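Local coordinates for thermosome subunit (Methanococcoides burtonii, PDB 3AQ1), which probably works as an ATP-dependent chaperonin that binds unfolded proteins and helps them fold, at residues T72-S75 / E76-H80; E447-R450 / I451-A455; A458-E461 / A462-I466. All coordinates share one frame; numbering follows the deposited sequence.

Overall arrangement
Following the chain from its N terminus, contact 1 (72-75 with 76-80) comes first, on helix 71-92. Contacts 2 (447-450 with 451-455) and 3 (458-461 with 462-466) come much later and share helix 449-467. Each is local along the chain: contacts 1 and 3 lie within a helix, contact 2 at a strand-to-helix junction. None closes a long loop, and none nests in or crosses another. Contacts 1 and 3 sit side by side, centres 10 Å apart, where a salt bridge and apolar packing join the early and late helices, as expected for a chaperonin equatorial domain built from both ends of the chain.

Contact 1 of 3, residues T72-S75 / E76-H80; sequences TIIS and EGYRH
Ile74 lays its CG2 methyl over one face of the Tyr78 ring, a CH-pi contact one turn apart on the alpha-helix 71-92 of the chaperonin's equatorial domain. CG2 stands 3.8 Å from the centroid of the Tyr78 ring and 12° off the ring normal, so the methyl sits almost over the middle. Both side chains run the same way: in Ile74 it is CG2 that stands anti to the backbone N, while in Tyr78 the ring carbon CG is anti to the carbonyl carbon (chi1 -81°), which swings the ring back beside the Ile74 branch. The pair faces helix 45-65, where Ile74 packs on Ala61 and Leu64 and Tyr78 OH bonds to Leu57 O.

On another side of the helix Glu76 bends at chi2 (132°) and brings its carboxylate back alongside Thr72, with OE2 3.3 Å from Thr72 CG2. OE2 makes no hydrogen bond to nearby Thr72 O, both being acceptors. The backbone below is ordinary helix: Tyr78 N bonds to Ile74 O at 2.8 Å and Gly77 N to Ile73 O at 2.9 Å, whereas Glu76 N to Thr72 O is weak at 3.4 Å.

Arg79 leans toward helix 449-467. Its backbone N donates to Ser75 O at 2.9 Å; the side chain sets out with CG anti to that N, bends at chi3, and places NH1 in a salt bridge with Glu461 OE2.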
loop_
_atom_site.group_PDB
_atom_site.type_symbol
_atom_site.label_atom_id
_atom_site.label_comp_id
_atom_site.label_asym_id
_atom_site.label_seq_id
_atom_site.Cartn_x
_atom_site.Cartn_y
_atom_site.Cartn_z
ATOM N N THR A 72 -3.589 17.827 -34.276
ATOM C CA THR A 72 -2.565 16.821 -34.046
ATOM C C THR A 72 -1.299 17.401 -33.417
ATOM O O THR A 72 -0.590 16.715 -32.682
ATOM C CB THR A 72 -2.268 16.075 -35.344
ATOM O OG1 THR A 72 -3.310 15.116 -35.556
ATOM C CG2 THR A 72 -0.931 15.370 -35.276
ATOM N N ILE A 73 -1.043 18.673 -33.698
ATOM C CA ILE A 73 0.066 19.418 -33.102
ATOM C C ILE A 73 -0.159 19.618 -31.608
ATOM O O ILE A 73 0.766 19.474 -30.807
ATOM C CB ILE A 73 0.239 20.807 -33.773
ATOM C CG1 ILE A 73 0.857 20.665 -35.167
ATOM C CG2 ILE A 73 1.092 21.725 -32.918
ATOM C CD1 ILE A 73 0.907 21.969 -35.969
ATOM N N ILE A 74 -1.394 19.954 -31.243
ATOM C CA ILE A 74 -1.783 20.108 -29.842
ATOM C C ILE A 74 -1.491 18.842 -29.052
ATOM O O ILE A 74 -0.939 18.910 -27.959
ATOM C CB ILE A 74 -3.280 20.453 -29.695
ATOM C CG1 ILE A 74 -3.575 21.814 -30.325
ATOM C CG2 ILE A 74 -3.692 20.461 -28.229
ATOM C CD1 ILE A 74 -5.042 22.106 -30.488
ATOM N N SER A 75 -1.857 17.692 -29.613
ATOM C CA SER A 75 -1.615 16.400 -28.975
ATOM C C SER A 75 -0.145 16.162 -28.652
ATOM O O SER A 75 0.186 15.753 -27.535
ATOM C CB SER A 75 -2.117 15.263 -29.854
ATOM O OG SER A 75 -3.494 15.407 -30.109
ATOM N N GLU A 76 0.737 16.402 -29.621
ATOM C CA GLU A 76 2.164 16.211 -29.377
ATOM C C GLU A 76 2.698 17.226 -28.378
ATOM O O GLU A 76 3.496 16.881 -27.508
ATOM C CB GLU A 76 2.962 16.240 -30.676
ATOM C CG GLU A 76 2.955 14.905 -31.395
ATOM C CD GLU A 76 2.621 15.039 -32.868
ATOM O OE1 GLU A 76 3.371 15.728 -33.596
ATOM O OE2 GLU A 76 1.604 14.453 -33.298
ATOM N N GLY A 77 2.243 18.470 -28.497
ATOM C CA GLY A 77 2.572 19.499 -27.525
ATOM C C GLY A 77 2.210 19.086 -26.105
ATOM O O GLY A 77 3.028 19.177 -25.192
ATOM N N TYR A 78 0.975 18.630 -25.921
ATOM C CA TYR A 78 0.516 18.149 -24.626
ATOM C C TYR A 78 1.364 16.978 -24.135
ATOM O O TYR A 78 1.809 16.968 -22.986
ATOM C CB TYR A 78 -0.950 17.715 -24.692
ATOM C CG TYR A 78 -1.971 18.823 -24.601
ATOM C CD1 TYR A 78 -1.596 20.154 -24.562
ATOM C CD2 TYR A 78 -3.319 18.526 -24.578
ATOM C CE1 TYR A 78 -2.548 21.155 -24.492
ATOM C CE2 TYR A 78 -4.276 19.512 -24.503
ATOM C CZ TYR A 78 -3.890 20.821 -24.457
ATOM O OH TYR A 78 -4.863 21.789 -24.381
ATOM N N ARG A 79 1.575 15.990 -24.999
ATOM C CA ARG A 79 2.326 14.801 -24.610
ATOM C C ARG A 79 3.764 15.159 -24.238
ATOM O O ARG A 79 4.364 14.546 -23.353
ATOM C CB ARG A 79 2.309 13.751 -25.718
ATOM C CG ARG A 79 3.093 12.496 -25.362
ATOM C CD ARG A 79 3.125 11.522 -26.516
ATOM N NE ARG A 79 1.783 11.180 -26.967
ATOM C CZ ARG A 79 1.001 10.294 -26.356
ATOM N NH1 ARG A 79 1.432 9.668 -25.260
ATOM N NH2 ARG A 79 -0.210 10.034 -26.837
ATOM N N HIS A 80 4.307 16.161 -24.914
ATOM C CA HIS A 80 5.624 16.671 -24.584
ATOM C C HIS A 80 5.534 17.411 -23.245
ATOM O O HIS A 80 6.431 17.328 -22.399
ATOM C CB HIS A 80 6.127 17.573 -25.718
ATOM C CG HIS A 80 7.554 17.996 -25.580
ATOM N ND1 HIS A 80 8.059 19.124 -26.196
ATOM C CD2 HIS A 80 8.586 17.452 -24.890
ATOM C CE1 HIS A 80 9.338 19.253 -25.894
ATOM N NE2 HIS A 80 9.683 18.254 -25.103
#

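Contact 2 of 3, residues E447-R450 / I451-A455; sequences EPLR and IKTQA
Glu447 presents its flat carboxylate to Lys452 through one oxygen: OE1 forms a salt bridge with Lys452 NZ at 2.6 Å, while OE2 stays 3.8 Å from the same nitrogen. The modelled place of OE1 is less sure, so the exact length is doubtful. The lysine gets there by folding at chi2 and chi3 (58° and 73°), and its ammonium has a second partner in Glu366. With an alanine in place of Glu447 the carboxylate is gone, and Lys452 would probably lean on Glu366 for its charge pairing, its bent chain freer to turn. The Arg450 guanidinium, also flat, makes salt bridges through NE to Asp355 and through NH2 to Glu354, at the end of helix 332-355. Next to the glutamate, the Pro448 ring lies side by side with Ile451, CG to CG1 4.1 Å.

Here the strand 446-448, outermost within this chain in a small antiparallel sheet of the equatorial domain, passes directly into helix 449-467. Pro448 is the N-cap residue, and its carbonyl oxygen takes two weak bonds, from Lys452 N at 3.3 Å and from Ile451 N at 3.2 Å.

Leu449 and Thr453 meet through methyls, CD1 to CG2 4.0 Å, on the side packed against Leu89 of helix 71-92. Thr453 OG1 sits between its backbone N and carbonyl carbon (chi1 64°), from where it sends a weak bond to Arg450 O.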
loop_
_atom_site.group_PDB
_atom_site.type_symbol
_atom_site.label_atom_id
_atom_site.label_comp_id
_atom_site.label_asym_id
_atom_site.label_seq_id
_atom_site.Cartn_x
_atom_site.Cartn_y
_atom_site.Cartn_z
ATOM N N GLU A 447 1.585 14.060 -0.676
ATOM C CA GLU A 447 1.028 13.233 -1.744
ATOM C C GLU A 447 2.155 12.416 -2.389
ATOM O O GLU A 447 3.266 12.912 -2.579
ATOM C CB GLU A 447 0.305 14.089 -2.799
ATOM C CG GLU A 447 -0.991 14.759 -2.330
ATOM C CD GLU A 447 -1.510 15.808 -3.319
ATOM O OE1 GLU A 447 -0.776 16.174 -4.264
ATOM O OE2 GLU A 447 -2.654 16.276 -3.154
ATOM N N PRO A 448 1.876 11.154 -2.725
ATOM C CA PRO A 448 2.927 10.304 -3.283
ATOM C C PRO A 448 3.244 10.740 -4.704
ATOM O O PRO A 448 2.317 11.065 -5.445
ATOM C CB PRO A 448 2.280 8.919 -3.312
ATOM C CG PRO A 448 0.975 9.054 -2.579
ATOM C CD PRO A 448 0.575 10.475 -2.707
ATOM N N LEU A 449 4.521 10.749 -5.078
ATOM C CA LEU A 449 4.897 11.083 -6.447
ATOM C C LEU A 449 4.109 10.285 -7.496
ATOM O O LEU A 449 3.620 10.852 -8.470
ATOM C CB LEU A 449 6.395 10.886 -6.675
ATOM C CG LEU A 449 6.859 11.305 -8.077
ATOM C CD1 LEU A 449 6.618 12.779 -8.285
ATOM C CD2 LEU A 449 8.312 10.987 -8.299
ATOM N N ARG A 450 3.984 8.974 -7.309
ATOM C CA ARG A 450 3.355 8.143 -8.338
ATOM C C ARG A 450 1.913 8.565 -8.652
ATOM O O ARG A 450 1.479 8.513 -9.800
ATOM C CB ARG A 450 3.451 6.643 -8.013
ATOM C CG ARG A 450 2.348 6.100 -7.117
ATOM C CD ARG A 450 2.466 4.588 -6.940
ATOM N NE ARG A 450 3.855 4.173 -6.784
ATOM C CZ ARG A 450 4.236 3.081 -6.136
ATOM N NH1 ARG A 450 3.335 2.293 -5.580
ATOM N NH2 ARG A 450 5.520 2.783 -6.032
ATOM N N ILE A 451 1.174 9.002 -7.645
ATOM C CA ILE A 451 -0.177 9.485 -7.889
ATOM C C ILE A 451 -0.126 10.774 -8.703
ATOM O O ILE A 451 -0.828 10.921 -9.700
ATOM C CB ILE A 451 -0.957 9.713 -6.577
ATOM C CG1 ILE A 451 -1.332 8.366 -5.949
ATOM C CG2 ILE A 451 -2.198 10.552 -6.827
ATOM C CD1 ILE A 451 -2.023 7.406 -6.909
ATOM N N LYS A 452 0.720 11.706 -8.288
ATOM C CA LYS A 452 0.806 12.958 -9.003
ATOM C C LYS A 452 1.142 12.751 -10.499
ATOM O O LYS A 452 0.544 13.406 -11.357
ATOM C CB LYS A 452 1.792 13.908 -8.319
ATOM C CG LYS A 452 1.637 15.339 -8.758
ATOM C CD LYS A 452 0.208 15.850 -8.498
ATOM C CE LYS A 452 -0.053 16.079 -7.013
ATOM N NZ LYS A 452 -1.421 16.607 -6.769
ATOM N N THR A 453 2.075 11.843 -10.817
ATOM C CA THR A 453 2.452 11.627 -12.215
ATOM C C THR A 453 1.439 10.768 -12.946
ATOM O O THR A 453 1.258 10.916 -14.145
ATOM C CB THR A 453 3.850 10.989 -12.406
ATOM O OG1 THR A 453 3.880 9.671 -11.838
ATOM C CG2 THR A 453 4.933 11.848 -11.787
ATOM N N GLN A 454 0.781 9.862 -12.236
ATOM C CA GLN A 454 -0.241 9.065 -12.885
ATOM C C GLN A 454 -1.407 9.960 -13.302
ATOM O O GLN A 454 -1.929 9.835 -14.411
ATOM C CB GLN A 454 -0.708 7.925 -11.987
ATOM C CG GLN A 454 -0.328 6.542 -12.499
ATOM C CD GLN A 454 -0.212 5.505 -11.379
ATOM O OE1 GLN A 454 0.865 4.943 -11.149
ATOM N NE2 GLN A 454 -1.321 5.256 -10.673
ATOM N N ALA A 455 -1.801 10.878 -12.422
ATOM C CA ALA A 455 -2.913 11.760 -12.728
ATOM C C ALA A 455 -2.588 12.675 -13.917
ATOM O O ALA A 455 -3.397 12.818 -14.820
ATOM C CB ALA A 455 -3.317 12.563 -11.514
#

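Contact 3 of 3, residues A458-E461 / A462-I466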
loop_
_atom_site.group_PDB
_atom_site.type_symbol
_atom_site.label_atom_id
_atom_site.label_comp_id
_atom_site.label_asym_id
_atom_site.label_seq_id
_atom_site.Cartn_x
_atom_site.Cartn_y
_atom_site.Cartn_z
ATOM N N ALA A 458 -2.536 10.602 -17.109
ATOM C CA ALA A 458 -3.858 10.133 -17.490
ATOM C C ALA A 458 -4.690 11.272 -18.090
ATOM O O ALA A 458 -5.378 11.090 -19.086
ATOM C CB ALA A 458 -4.579 9.478 -16.295
ATOM N N ALA A 459 -4.618 12.451 -17.491
ATOM C CA ALA A 459 -5.336 13.589 -18.030
ATOM C C ALA A 459 -4.868 13.837 -19.454
ATOM O O ALA A 459 -5.671 14.014 -20.361
ATOM C CB ALA A 459 -5.114 14.811 -17.177
ATOM N N MET A 460 -3.559 13.842 -19.645
ATOM C CA MET A 460 -2.988 14.023 -20.968
ATOM C C MET A 460 -3.421 12.923 -21.965
ATOM O O MET A 460 -3.878 13.228 -23.061
ATOM C CB MET A 460 -1.461 14.132 -20.865
ATOM C CG MET A 460 -0.753 14.313 -22.191
ATOM S SD MET A 460 -0.532 12.726 -23.008
ATOM C CE MET A 460 0.939 12.142 -22.170
ATOM N N GLU A 461 -3.286 11.655 -21.583
ATOM C CA GLU A 461 -3.668 10.532 -22.448
ATOM C C GLU A 461 -5.147 10.513 -22.806
ATOM O O GLU A 461 -5.521 10.096 -23.899
ATOM C CB GLU A 461 -3.302 9.189 -21.810
ATOM C CG GLU A 461 -1.810 8.911 -21.702
ATOM C CD GLU A 461 -1.130 8.781 -23.040
ATOM O OE1 GLU A 461 -1.834 8.781 -24.070
ATOM O OE2 GLU A 461 0.112 8.677 -23.060
ATOM N N ALA A 462 -5.986 10.949 -21.876
ATOM C CA ALA A 462 -7.423 10.986 -22.094
ATOM C C ALA A 462 -7.790 12.110 -23.046
ATOM O O ALA A 462 -8.682 11.964 -23.887
ATOM C CB ALA A 462 -8.145 11.175 -20.776
ATOM N N THR A 463 -7.111 13.242 -22.884
ATOM C CA THR A 463 -7.369 14.424 -23.691
ATOM C C THR A 463 -6.906 14.161 -25.110
ATOM O O THR A 463 -7.622 14.427 -26.074
ATOM C CB THR A 463 -6.623 15.633 -23.131
ATOM O OG1 THR A 463 -7.205 15.991 -21.880
ATOM C CG2 THR A 463 -6.710 16.816 -24.066
ATOM N N VAL A 464 -5.703 13.621 -25.224
ATOM C CA VAL A 464 -5.123 13.323 -26.519
ATOM C C VAL A 464 -5.908 12.237 -27.245
ATOM O O VAL A 464 -6.096 12.295 -28.451
ATOM C CB VAL A 464 -3.662 12.920 -26.368
ATOM C CG1 VAL A 464 -3.235 12.021 -27.504
ATOM C CG2 VAL A 464 -2.797 14.176 -26.285
ATOM N N MET A 465 -6.388 11.256 -26.505
ATOM C CA MET A 465 -7.154 10.189 -27.120
ATOM C C MET A 465 -8.435 10.753 -27.735
ATOM O O MET A 465 -8.879 10.323 -28.797
ATOM C CB MET A 465 -7.465 9.113 -26.084
ATOM C CG MET A 465 -8.468 8.097 -26.541
ATOM S SD MET A 465 -8.077 6.482 -25.893
ATOM C CE MET A 465 -7.691 6.918 -24.204
ATOM N N ILE A 466 -9.019 11.732 -27.064
ATOM C CA ILE A 466 -10.233 12.380 -27.529
ATOM C C ILE A 466 -9.988 13.325 -28.719
ATOM O O ILE A 466 -10.852 13.483 -29.578
ATOM C CB ILE A 466 -10.861 13.164 -26.378
ATOM C CG1 ILE A 466 -11.359 12.187 -25.311
ATOM C CG2 ILE A 466 -11.958 14.110 -26.883
ATOM C CD1 ILE A 466 -12.190 12.826 -24.231
#
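Thr463 grips the carbonyl oxygen of Ala459 twice, in the last turns of helix 449-467, an alpha-helix of the chaperonin's equatorial domain. Among the hydrogen bonds, Thr463 N reaches Ala459 O at 3.0 Å and the Thr463 hydroxyl OG1 donates to the same Ala459 O at 2.9 Å, the two arriving from opposite faces of the carbonyl plane. The hydroxyl can do this because it lies beside its own backbone N (chi1 -69°), turned back toward the preceding turn. Thr463 is buried, and its hydroxyl thereby finds a partner within its own helix, supplemented by a weak bond with Ser54 OG on helix 45-65. The neighbouring backbone bonds are Ala462 N to Ala458 O and Val464 N to Met460 O, each 2.9 Å, and Met465 N to Glu461 O at 3.0 Å.

The apolar contacts belong chiefly to the side facing helix 71-92. There Met460 packs on Ala82, and Val464 on Ser75, while Ala459 meets helix 45-65 through Leu53. Within helix 449-467 itself the pair is Met460 and Val464, one turn apart. Met460 leaves with its CG anti to the backbone N, then turns at chi2 and chi3 (both -82°), and Val464 holds its CG2 branch beside its own backbone N, which brings Met460 SD to 4.2 Å from Val464 CG2.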